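Ricin B-like lectin (Macrolepiota procera, PDB 4IZX) binds carbohydrates as a ricin B-like beta-trefoil lectin of a mushroom, holding lactose through its galactose unit. Local coordinates at residues V15-V20 with G114-G119; W85-D90 with F97-P102; F103-L108 with W125-G130. All blocks are in the same frame, centred on the assembly; numbering follows the deposited sequence.

Contact 1: V15-V20 with G114-G119; sequences VKAGTV and GDTTPG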
loop_
_atom_site.group_PDB
_atom_site.type_symbol
_atom_site.label_atom_id
_atom_site.label_comp_id
_atom_site.label_asym_id
_atom_site.label_seq_id
_atom_site.Cartn_x
_atom_site.Cartn_y
_atom_site.Cartn_z
ATOM N N VAL A 15 0.724 -9.361 4.936
ATOM C CA VAL A 15 0.358 -10.594 5.647
ATOM C C VAL A 15 1.480 -11.612 5.611
ATOM O O VAL A 15 1.700 -12.326 6.597
ATOM C CB VAL A 15 -0.938 -11.166 5.059
ATOM C CG1 VAL A 15 -1.228 -12.584 5.545
ATOM C CG2 VAL A 15 -2.128 -10.278 5.420
ATOM N N LYS A 16 2.191 -11.721 4.489
ATOM C CA LYS A 16 3.278 -12.688 4.382
ATOM C C LYS A 16 4.483 -12.251 5.190
ATOM O O LYS A 16 5.035 -13.040 5.959
ATOM C CB LYS A 16 3.646 -12.933 2.917
ATOM C CG LYS A 16 4.770 -13.953 2.815
ATOM C CD LYS A 16 4.937 -14.603 1.515
ATOM C CE LYS A 16 5.940 -15.744 1.610
ATOM N NZ LYS A 16 6.453 -15.942 0.239
ATOM N N ALA A 17 4.934 -11.007 5.014
ATOM C CA ALA A 17 6.227 -10.578 5.531
ATOM C C ALA A 17 6.182 -9.979 6.930
ATOM O O ALA A 17 7.191 -10.014 7.627
ATOM C CB ALA A 17 6.844 -9.567 4.592
ATOM N N GLY A 18 5.085 -9.300 7.277
ATOM C CA GLY A 18 5.017 -8.605 8.540
ATOM C C GLY A 18 5.602 -7.208 8.543
ATOM O O GLY A 18 5.526 -6.534 9.570
ATOM N N THR A 19 6.241 -6.797 7.468
ATOM C CA THR A 19 6.709 -5.456 7.280
ATOM C C THR A 19 5.562 -4.582 6.765
ATOM O O THR A 19 4.543 -5.083 6.319
ATOM C CB THR A 19 7.922 -5.452 6.354
ATOM O OG1 THR A 19 7.535 -6.076 5.130
ATOM C CG2 THR A 19 9.119 -6.194 6.987
ATOM N N VAL A 20 5.731 -3.263 6.876
ATOM C CA VAL A 20 4.691 -2.308 6.539
ATOM C C VAL A 20 5.059 -1.475 5.327
ATOM O O VAL A 20 6.245 -1.337 4.968
ATOM C CB VAL A 20 4.335 -1.392 7.718
ATOM C CG1 VAL A 20 3.927 -2.193 8.933
ATOM C CG2 VAL A 20 5.451 -0.418 8.042
ATOM N N GLY A 114 7.108 -11.219 -1.246
ATOM C CA GLY A 114 7.015 -10.851 0.153
ATOM C C GLY A 114 8.361 -10.951 0.862
ATOM O O GLY A 114 8.419 -11.304 2.027
ATOM N N ASP A 115 9.428 -10.552 0.177
ATOM C CA ASP A 115 10.776 -10.513 0.784
ATOM C C ASP A 115 10.682 -9.609 2.015
ATOM O O ASP A 115 10.139 -8.498 1.966
ATOM C CB ASP A 115 11.770 -10.023 -0.272
ATOM C CG ASP A 115 13.233 -10.126 0.162
ATOM O OD1 ASP A 115 13.538 -10.070 1.334
ATOM O OD2 ASP A 115 14.081 -10.152 -0.729
ATOM N N THR A 116 11.172 -10.134 3.143
ATOM C CA THR A 116 11.105 -9.407 4.418
ATOM C C THR A 116 12.196 -8.368 4.577
ATOM O O THR A 116 12.172 -7.599 5.504
ATOM C CB THR A 116 11.157 -10.384 5.603
ATOM O OG1 THR A 116 12.432 -11.046 5.589
ATOM C CG2 THR A 116 10.041 -11.400 5.523
ATOM N N THR A 117 13.160 -8.351 3.675
ATOM C CA THR A 117 14.298 -7.467 3.796
ATOM C C THR A 117 13.810 -6.033 3.871
ATOM O O THR A 117 13.007 -5.585 3.024
ATOM C CB THR A 117 15.250 -7.635 2.592
ATOM O OG1 THR A 117 15.685 -8.987 2.519
ATOM C CG2 THR A 117 16.459 -6.743 2.700
ATOM N N PRO A 118 14.297 -5.263 4.853
ATOM C CA PRO A 118 13.941 -3.847 4.874
ATOM C C PRO A 118 14.396 -3.163 3.588
ATOM O O PRO A 118 15.542 -3.325 3.184
ATOM C CB PRO A 118 14.669 -3.320 6.120
ATOM C CG PRO A 118 14.778 -4.529 7.007
ATOM C CD PRO A 118 15.067 -5.654 6.052
ATOM N N GLY A 119 13.491 -2.407 2.957
ATOM C CA GLY A 119 13.793 -1.783 1.684
ATOM C C GLY A 119 13.253 -2.508 0.464
ATOM O O GLY A 119 13.353 -1.997 -0.646
HETATM O O HOH W 1 9.802 -6.122 3.376
#
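A17 and T116 bring the two loops together, their CA atoms 5.1 Å apart, the nearest pair in the backbone register. The tight part gathers round the methyl of A17, which meets a carbonyl oxygen and a methyl. Its CB points at the other loop and rests 3.5 Å from G114 O, with T116 CG2 coming alongside at 3.8 Å. A second methyl, T19 CG2, lies 3.7 Å from T116 O. T19 carries its hydroxyl between the backbone N and the carbonyl carbon (chi1 57°), which leaves CG2 to do the packing while OG1 is given to a water. That water accepts from T19 OG1 at 2.9 Å and donates to D115 O at 2.8 Å, with a longer bond to T117 O, and so supplies the polar link between two loops that share no direct hydrogen bond. The solvent side, with K16 and T116 exposed, is looser: the extended chain of K16 passes G114 CA with its CD at 4.5 Å, and its NZ goes on to bond Y113 O. Loop 114-119 is braced internally, D115 OD1 accepting from T117 N in an Asx turn and from T117 OG1 on the same face of the carboxylate. In the trefoil, the contact joins the turn between strands 9-14 and 20-23 to the loop between helix 111-114 and strand 120-126, with L110 of strand 106-110 packed against both A17 and T19.

Contact 2: W85-D90 with F97-P102; sequences WHIWRD and FRIFVP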
loop_
_atom_site.group_PDB
_atom_site.type_symbol
_atom_site.label_atom_id
_atom_site.label_comp_id
_atom_site.label_asym_id
_atom_site.label_seq_id
_atom_site.Cartn_x
_atom_site.Cartn_y
_atom_site.Cartn_z
ATOM N N TRP A 85 -7.407 4.506 -5.561
ATOM C CA TRP A 85 -7.276 3.062 -5.418
ATOM C C TRP A 85 -8.636 2.446 -5.122
ATOM O O TRP A 85 -9.465 3.036 -4.453
ATOM C CB TRP A 85 -6.345 2.719 -4.235
ATOM C CG TRP A 85 -4.961 3.223 -4.393
ATOM C CD1 TRP A 85 -4.424 4.336 -3.840
ATOM C CD2 TRP A 85 -3.899 2.594 -5.129
ATOM N NE1 TRP A 85 -3.080 4.434 -4.174
ATOM C CE2 TRP A 85 -2.741 3.373 -4.960
ATOM C CE3 TRP A 85 -3.813 1.449 -5.933
ATOM C CZ2 TRP A 85 -1.513 3.022 -5.535
ATOM C CZ3 TRP A 85 -2.609 1.117 -6.498
ATOM C CH2 TRP A 85 -1.476 1.903 -6.296
ATOM N N HIS A 86 -8.831 1.203 -5.568
ATOM C CA HIS A 86 -9.923 0.377 -5.085
ATOM C C HIS A 86 -9.357 -0.553 -4.005
ATOM O O HIS A 86 -8.294 -1.126 -4.169
ATOM C CB HIS A 86 -10.543 -0.469 -6.192
ATOM C CG HIS A 86 -11.416 0.313 -7.136
ATOM N ND1 HIS A 86 -12.011 -0.258 -8.249
ATOM C CD2 HIS A 86 -11.838 1.600 -7.091
ATOM C CE1 HIS A 86 -12.767 0.650 -8.833
ATOM N NE2 HIS A 86 -12.680 1.780 -8.156
ATOM N N ILE A 87 -10.080 -0.684 -2.897
ATOM C CA ILE A 87 -9.640 -1.490 -1.780
ATOM C C ILE A 87 -10.739 -2.482 -1.454
ATOM O O ILE A 87 -11.873 -2.087 -1.246
ATOM C CB ILE A 87 -9.287 -0.624 -0.559
ATOM C CG1 ILE A 87 -8.191 0.384 -0.927
ATOM C CG2 ILE A 87 -8.882 -1.514 0.599
ATOM C CD1 ILE A 87 -7.749 1.264 0.201
ATOM N N TRP A 88 -10.399 -3.768 -1.445
ATOM C CA TRP A 88 -11.378 -4.812 -1.218
ATOM C C TRP A 88 -10.851 -5.796 -0.221
ATOM O O TRP A 88 -9.652 -6.055 -0.162
ATOM C CB TRP A 88 -11.722 -5.588 -2.498
ATOM C CG TRP A 88 -12.195 -4.702 -3.609
ATOM C CD1 TRP A 88 -11.604 -4.542 -4.835
ATOM C CD2 TRP A 88 -13.340 -3.840 -3.594
ATOM N NE1 TRP A 88 -12.289 -3.607 -5.559
ATOM C CE2 TRP A 88 -13.366 -3.168 -4.834
ATOM C CE3 TRP A 88 -14.351 -3.574 -2.655
ATOM C CZ2 TRP A 88 -14.349 -2.195 -5.127
ATOM C CZ3 TRP A 88 -15.310 -2.621 -2.958
ATOM C CH2 TRP A 88 -15.303 -1.953 -4.188
ATOM N N ARG A 89 -11.748 -6.417 0.532
ATOM C CA ARG A 89 -11.333 -7.560 1.354
ATOM C C ARG A 89 -10.813 -8.683 0.462
ATOM O O ARG A 89 -11.347 -8.944 -0.620
ATOM C CB ARG A 89 -12.500 -8.089 2.160
ATOM C CG ARG A 89 -13.014 -7.112 3.169
ATOM C CD ARG A 89 -12.198 -7.045 4.406
ATOM N NE ARG A 89 -12.787 -6.130 5.372
ATOM C CZ ARG A 89 -12.342 -5.942 6.607
ATOM N NH1 ARG A 89 -11.323 -6.639 7.101
ATOM N NH2 ARG A 89 -12.882 -4.969 7.346
ATOM N N ASP A 90 -9.771 -9.378 0.906
ATOM C CA ASP A 90 -9.307 -10.572 0.234
ATOM C C ASP A 90 -10.370 -11.639 0.278
ATOM O O ASP A 90 -11.025 -11.802 1.286
ATOM C CB ASP A 90 -8.029 -11.091 0.899
ATOM C CG ASP A 90 -7.524 -12.367 0.234
ATOM O OD1 ASP A 90 -7.179 -12.309 -0.963
ATOM O OD2 ASP A 90 -7.504 -13.406 0.925
ATOM N N PHE A 97 -6.845 -7.287 3.085
ATOM C CA PHE A 97 -7.243 -6.477 1.969
ATOM C C PHE A 97 -6.280 -6.617 0.795
ATOM O O PHE A 97 -5.093 -6.925 0.952
ATOM C CB PHE A 97 -7.240 -4.976 2.375
ATOM C CG PHE A 97 -8.245 -4.641 3.437
ATOM C CD1 PHE A 97 -9.517 -4.238 3.109
ATOM C CD2 PHE A 97 -7.913 -4.695 4.769
ATOM C CE1 PHE A 97 -10.403 -3.819 4.064
ATOM C CE2 PHE A 97 -8.808 -4.324 5.732
ATOM C CZ PHE A 97 -10.049 -3.873 5.377
ATOM N N ARG A 98 -6.811 -6.301 -0.378
ATOM C CA ARG A 98 -6.052 -6.054 -1.577
ATOM C C ARG A 98 -6.321 -4.634 -2.047
ATOM O O ARG A 98 -7.427 -4.107 -1.893
ATOM C CB ARG A 98 -6.429 -7.055 -2.680
ATOM C CG ARG A 98 -5.978 -8.465 -2.320
ATOM C CD ARG A 98 -6.523 -9.489 -3.283
ATOM N NE ARG A 98 -6.063 -10.820 -2.952
ATOM C CZ ARG A 98 -4.957 -11.380 -3.399
ATOM N NH1 ARG A 98 -4.213 -10.756 -4.282
ATOM N NH2 ARG A 98 -4.609 -12.588 -2.978
ATOM N N ILE A 99 -5.308 -4.015 -2.654
ATOM C CA ILE A 99 -5.349 -2.619 -3.060
ATOM C C ILE A 99 -5.045 -2.598 -4.552
ATOM O O ILE A 99 -3.938 -2.981 -4.968
ATOM C CB ILE A 99 -4.365 -1.785 -2.235
ATOM C CG1 ILE A 99 -4.683 -1.880 -0.719
ATOM C CG2 ILE A 99 -4.378 -0.332 -2.699
ATOM C CD1 ILE A 99 -3.653 -1.226 0.185
ATOM N N PHE A 100 -6.043 -2.258 -5.338
ATOM C CA PHE A 100 -6.025 -2.360 -6.810
ATOM C C PHE A 100 -5.963 -0.990 -7.445
ATOM O O PHE A 100 -6.645 -0.059 -7.060
ATOM C CB PHE A 100 -7.300 -3.026 -7.324
ATOM C CG PHE A 100 -7.393 -4.503 -7.099
ATOM C CD1 PHE A 100 -7.901 -5.017 -5.936
ATOM C CD2 PHE A 100 -7.041 -5.370 -8.111
ATOM C CE1 PHE A 100 -8.037 -6.385 -5.775
ATOM C CE2 PHE A 100 -7.131 -6.728 -7.950
ATOM C CZ PHE A 100 -7.668 -7.236 -6.807
ATOM N N VAL A 101 -5.266 -0.902 -8.585
ATOM C CA VAL A 101 -5.512 0.225 -9.502
ATOM C C VAL A 101 -6.952 0.046 -10.007
ATOM O O VAL A 101 -7.324 -1.043 -10.473
ATOM C CB VAL A 101 -4.521 0.272 -10.681
ATOM C CG1 VAL A 101 -4.844 1.417 -11.632
ATOM C CG2 VAL A 101 -3.075 0.372 -10.165
ATOM N N PRO A 102 -7.765 1.108 -9.926
ATOM C CA PRO A 102 -9.177 0.942 -10.244
ATOM C C PRO A 102 -9.425 0.353 -11.589
ATOM O O PRO A 102 -8.790 0.756 -12.575
ATOM C CB PRO A 102 -9.721 2.364 -10.161
ATOM C CG PRO A 102 -8.879 2.985 -9.094
ATOM C CD PRO A 102 -7.502 2.460 -9.389
HETATM O O HOH W 2 -6.838 -14.742 -2.184
#
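The imidazole of H86 carries P102 on one face: CB stands almost over the ring centre, 3.7 Å from the centroid and 11° off the normal, a CH-pi contact. The F97 ring is layered under R89 in a similar way, with R89 CD over its face and the guanidinium continuing across its rim, where R89 CZ comes within 3.3 Å of F97 CZ. A bend at chi2 of R89 (-79°) folds the chain back over the ring although its CB points away. W85 meets F100 O at its ring edge, CE3 to O being 3.4 Å, while I99 CG2 packs obliquely against CE3. These groups belong to, or directly adjoin, a beta hairpin of the trefoil, strands 86-89 and 97-100 running antiparallel with 158° between their directions. H86 with F100 and W88 with R98 are hydrogen-bonded pairs, each closed by two bonds; I87 with I99 lies between them as a non-hydrogen-bonded pair. On one face the side chains of I87 and I99 lie side by side, pointing the same way, CG1 to CG1 4.2 Å; on the other, W88 CD1 approaches F100 CD1 at 3.9 Å. I87, R89 and F97 also line the pocket that holds benzamidine, a molecule probably from the crystallisation liquor. Near the hairpin's turn, D90 OD1 accepts a 2.7 Å hydrogen bond from R98 NE, part of a salt bridge, in the guanidinium plane but on the anti side of the carboxylate. A water joins the same oxygen to R98 NH2, whose further partner is W128 O; R98 NH1 bonds Q133 OE1.

Contact 3: F103-L108 with W125-G130; sequences FTNYNL and WWTWEG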
loop_
_atom_site.group_PDB
_atom_site.type_symbol
_atom_site.label_atom_id
_atom_site.label_comp_id
_atom_site.label_asym_id
_atom_site.label_seq_id
_atom_site.Cartn_x
_atom_site.Cartn_y
_atom_site.Cartn_z
ATOM N N PHE A 103 -10.329 -0.639 -11.613
ATOM C CA PHE A 103 -10.822 -1.263 -12.847
ATOM C C PHE A 103 -9.744 -2.042 -13.584
ATOM O O PHE A 103 -9.871 -2.352 -14.754
ATOM C CB PHE A 103 -11.456 -0.217 -13.742
ATOM C CG PHE A 103 -12.552 0.577 -13.059
ATOM C CD1 PHE A 103 -13.720 -0.037 -12.628
ATOM C CD2 PHE A 103 -12.377 1.904 -12.808
ATOM C CE1 PHE A 103 -14.711 0.689 -11.979
ATOM C CE2 PHE A 103 -13.364 2.647 -12.211
ATOM C CZ PHE A 103 -14.521 2.042 -11.773
ATOM N N THR A 104 -8.712 -2.451 -12.850
ATOM C CA THR A 104 -7.689 -3.331 -13.377
ATOM C C THR A 104 -7.574 -4.539 -12.459
ATOM O O THR A 104 -8.080 -4.544 -11.319
ATOM C CB THR A 104 -6.302 -2.669 -13.439
ATOM O OG1 THR A 104 -5.689 -2.649 -12.147
ATOM C CG2 THR A 104 -6.386 -1.247 -14.020
ATOM N N ASN A 105 -6.782 -5.512 -12.916
ATOM C CA ASN A 105 -6.431 -6.662 -12.113
ATOM C C ASN A 105 -5.052 -6.516 -11.467
ATOM O O ASN A 105 -4.503 -7.507 -10.988
ATOM C CB ASN A 105 -6.436 -7.912 -12.996
ATOM C CG ASN A 105 -7.824 -8.324 -13.400
ATOM O OD1 ASN A 105 -8.718 -8.455 -12.558
ATOM N ND2 ASN A 105 -8.000 -8.596 -14.678
ATOM N N TYR A 106 -4.498 -5.301 -11.431
ATOM C CA TYR A 106 -3.206 -5.056 -10.792
ATOM C C TYR A 106 -3.382 -4.588 -9.385
ATOM O O TYR A 106 -4.088 -3.614 -9.095
ATOM C CB TYR A 106 -2.430 -3.992 -11.577
ATOM C CG TYR A 106 -2.035 -4.435 -12.967
ATOM C CD1 TYR A 106 -1.066 -5.407 -13.145
ATOM C CD2 TYR A 106 -2.615 -3.857 -14.056
ATOM C CE1 TYR A 106 -0.745 -5.869 -14.393
ATOM C CE2 TYR A 106 -2.266 -4.261 -15.321
ATOM C CZ TYR A 106 -1.353 -5.283 -15.469
ATOM O OH TYR A 106 -1.006 -5.667 -16.736
ATOM N N ASN A 107 -2.772 -5.326 -8.447
ATOM C CA ASN A 107 -2.823 -5.001 -7.023
ATOM C C ASN A 107 -1.446 -4.892 -6.411
ATOM O O ASN A 107 -0.453 -5.428 -6.929
ATOM C CB ASN A 107 -3.784 -5.900 -6.233
ATOM C CG ASN A 107 -3.475 -7.384 -6.192
ATOM O OD1 ASN A 107 -4.336 -8.154 -5.683
ATOM N ND2 ASN A 107 -2.320 -7.837 -6.612
ATOM N N LEU A 108 -1.378 -4.233 -5.257
ATOM C CA LEU A 108 -0.126 -4.089 -4.546
ATOM C C LEU A 108 0.447 -5.430 -4.181
ATOM O O LEU A 108 -0.235 -6.313 -3.674
ATOM C CB LEU A 108 -0.332 -3.260 -3.255
ATOM C CG LEU A 108 -0.096 -1.764 -3.411
ATOM C CD1 LEU A 108 -1.031 -1.131 -4.415
ATOM C CD2 LEU A 108 -0.255 -1.088 -2.069
ATOM N N TRP A 125 1.358 -6.047 -9.320
ATOM C CA TRP A 125 1.413 -7.312 -10.038
ATOM C C TRP A 125 -0.004 -7.787 -10.263
ATOM O O TRP A 125 -0.920 -7.499 -9.458
ATOM C CB TRP A 125 2.210 -8.366 -9.265
ATOM C CG TRP A 125 2.737 -9.494 -10.130
ATOM C CD1 TRP A 125 2.094 -10.640 -10.496
ATOM C CD2 TRP A 125 3.997 -9.500 -10.801
ATOM N NE1 TRP A 125 2.874 -11.349 -11.365
ATOM C CE2 TRP A 125 4.037 -10.668 -11.590
ATOM C CE3 TRP A 125 5.090 -8.637 -10.801
ATOM C CZ2 TRP A 125 5.141 -11.010 -12.351
ATOM C CZ3 TRP A 125 6.204 -8.985 -11.571
ATOM C CH2 TRP A 125 6.212 -10.158 -12.343
ATOM N N TRP A 126 -0.216 -8.555 -11.333
ATOM C CA TRP A 126 -1.460 -9.235 -11.570
ATOM C C TRP A 126 -1.928 -9.988 -10.327
ATOM O O TRP A 126 -1.131 -10.634 -9.663
ATOM C CB TRP A 126 -1.228 -10.275 -12.706
ATOM C CG TRP A 126 -2.442 -10.866 -13.273
ATOM C CD1 TRP A 126 -3.035 -12.046 -12.960
ATOM C CD2 TRP A 126 -3.126 -10.342 -14.377
ATOM N NE1 TRP A 126 -4.112 -12.266 -13.803
ATOM C CE2 TRP A 126 -4.211 -11.187 -14.647
ATOM C CE3 TRP A 126 -2.951 -9.196 -15.135
ATOM C CZ2 TRP A 126 -5.071 -10.960 -15.713
ATOM C CZ3 TRP A 126 -3.835 -8.937 -16.142
ATOM C CH2 TRP A 126 -4.890 -9.803 -16.417
ATOM N N THR A 127 -3.209 -9.928 -10.050
ATOM C CA THR A 127 -3.732 -10.485 -8.841
ATOM C C THR A 127 -3.754 -12.026 -8.858
ATOM O O THR A 127 -4.199 -12.643 -9.828
ATOM C CB THR A 127 -5.118 -9.912 -8.535
ATOM O OG1 THR A 127 -5.485 -10.190 -7.193
ATOM C CG2 THR A 127 -6.206 -10.410 -9.443
ATOM N N TRP A 128 -3.293 -12.621 -7.760
ATOM C CA TRP A 128 -3.379 -14.066 -7.564
ATOM C C TRP A 128 -3.264 -14.328 -6.084
ATOM O O TRP A 128 -3.121 -13.399 -5.267
ATOM C CB TRP A 128 -2.338 -14.828 -8.380
ATOM C CG TRP A 128 -0.904 -14.596 -7.986
ATOM C CD1 TRP A 128 -0.185 -13.480 -8.174
ATOM C CD2 TRP A 128 -0.043 -15.534 -7.354
ATOM N NE1 TRP A 128 1.087 -13.653 -7.703
ATOM C CE2 TRP A 128 1.192 -14.908 -7.181
ATOM C CE3 TRP A 128 -0.204 -16.862 -6.889
ATOM C CZ2 TRP A 128 2.270 -15.549 -6.571
ATOM C CZ3 TRP A 128 0.873 -17.474 -6.274
ATOM C CH2 TRP A 128 2.093 -16.827 -6.136
ATOM N N GLU A 129 -3.321 -15.593 -5.672
ATOM C CA GLU A 129 -3.483 -15.913 -4.279
ATOM C C GLU A 129 -2.271 -15.624 -3.395
ATOM O O GLU A 129 -2.403 -15.655 -2.192
ATOM C CB GLU A 129 -3.933 -17.374 -4.125
ATOM C CG GLU A 129 -2.983 -18.412 -4.535
ATOM C CD GLU A 129 -3.699 -19.722 -4.853
ATOM O OE1 GLU A 129 -3.341 -20.711 -4.161
ATOM O OE2 GLU A 129 -4.567 -19.792 -5.824
ATOM N N GLY A 130 -1.109 -15.353 -3.994
ATOM C CA GLY A 130 0.121 -15.100 -3.244
ATOM C C GLY A 130 -0.127 -14.156 -2.069
ATOM O O GLY A 130 -0.616 -13.062 -2.230
#
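Two neighbouring strands of one of the four-stranded antiparallel sheets of the trefoil, 106-110 at its margin and 120-126 beside it, meet here where the first begins and the second ends. N107 and W125 form the hydrogen-bonded pair, N107 N to W125 O at 3.0 Å and W125 N to N107 O at 3.1 Å; Y106 and W126 follow as the non-hydrogen-bonded pair. Beyond it the ladder gains one more bond, T127 N to N105 O, less straight at the hydrogen. On the face of Y106 and W126, the indole turns an edge to the phenol face in a T-shaped pair, planes 84° apart and centroids 5.8 Å apart. The same indole takes N105 CB over its six-membered ring, 4.0 Å from the centroid, so N105 meets the indole at a face and Y106 at an edge. The opposite face holds N107, whose chi1 of 62° swings the amide toward T127. Its OD1 and ND2 also bond R98 NH1 and Q133 OE1, tying the strand to the adjoining hairpin and to the loop before strand 135-138. T127 OG1 donates to N107 OD1 at 2.8 Å from above the carbonyl plane, 48° out of it.

Overall arrangement
From the N terminus, the chain first reaches segment 15-20, whose partner 114-119 comes only after 93 intervening residues, so contact 1 closes the longest loop. Contact 2 is nested within it as a local hairpin, six residues between its segments. Directly after 102 the chain enters contact 3, which opens inside the loop of contact 1 and closes at 125-130, beyond 114-119; contacts 1 and 3 therefore cross. Contacts 2 and 3 are in series and touch, with I99 O 2.9 Å from L108 N and centres 9 Å apart. Contact 1 is separate, about 18 Å from contact 3 between centres, linking early and late loops of the trefoil.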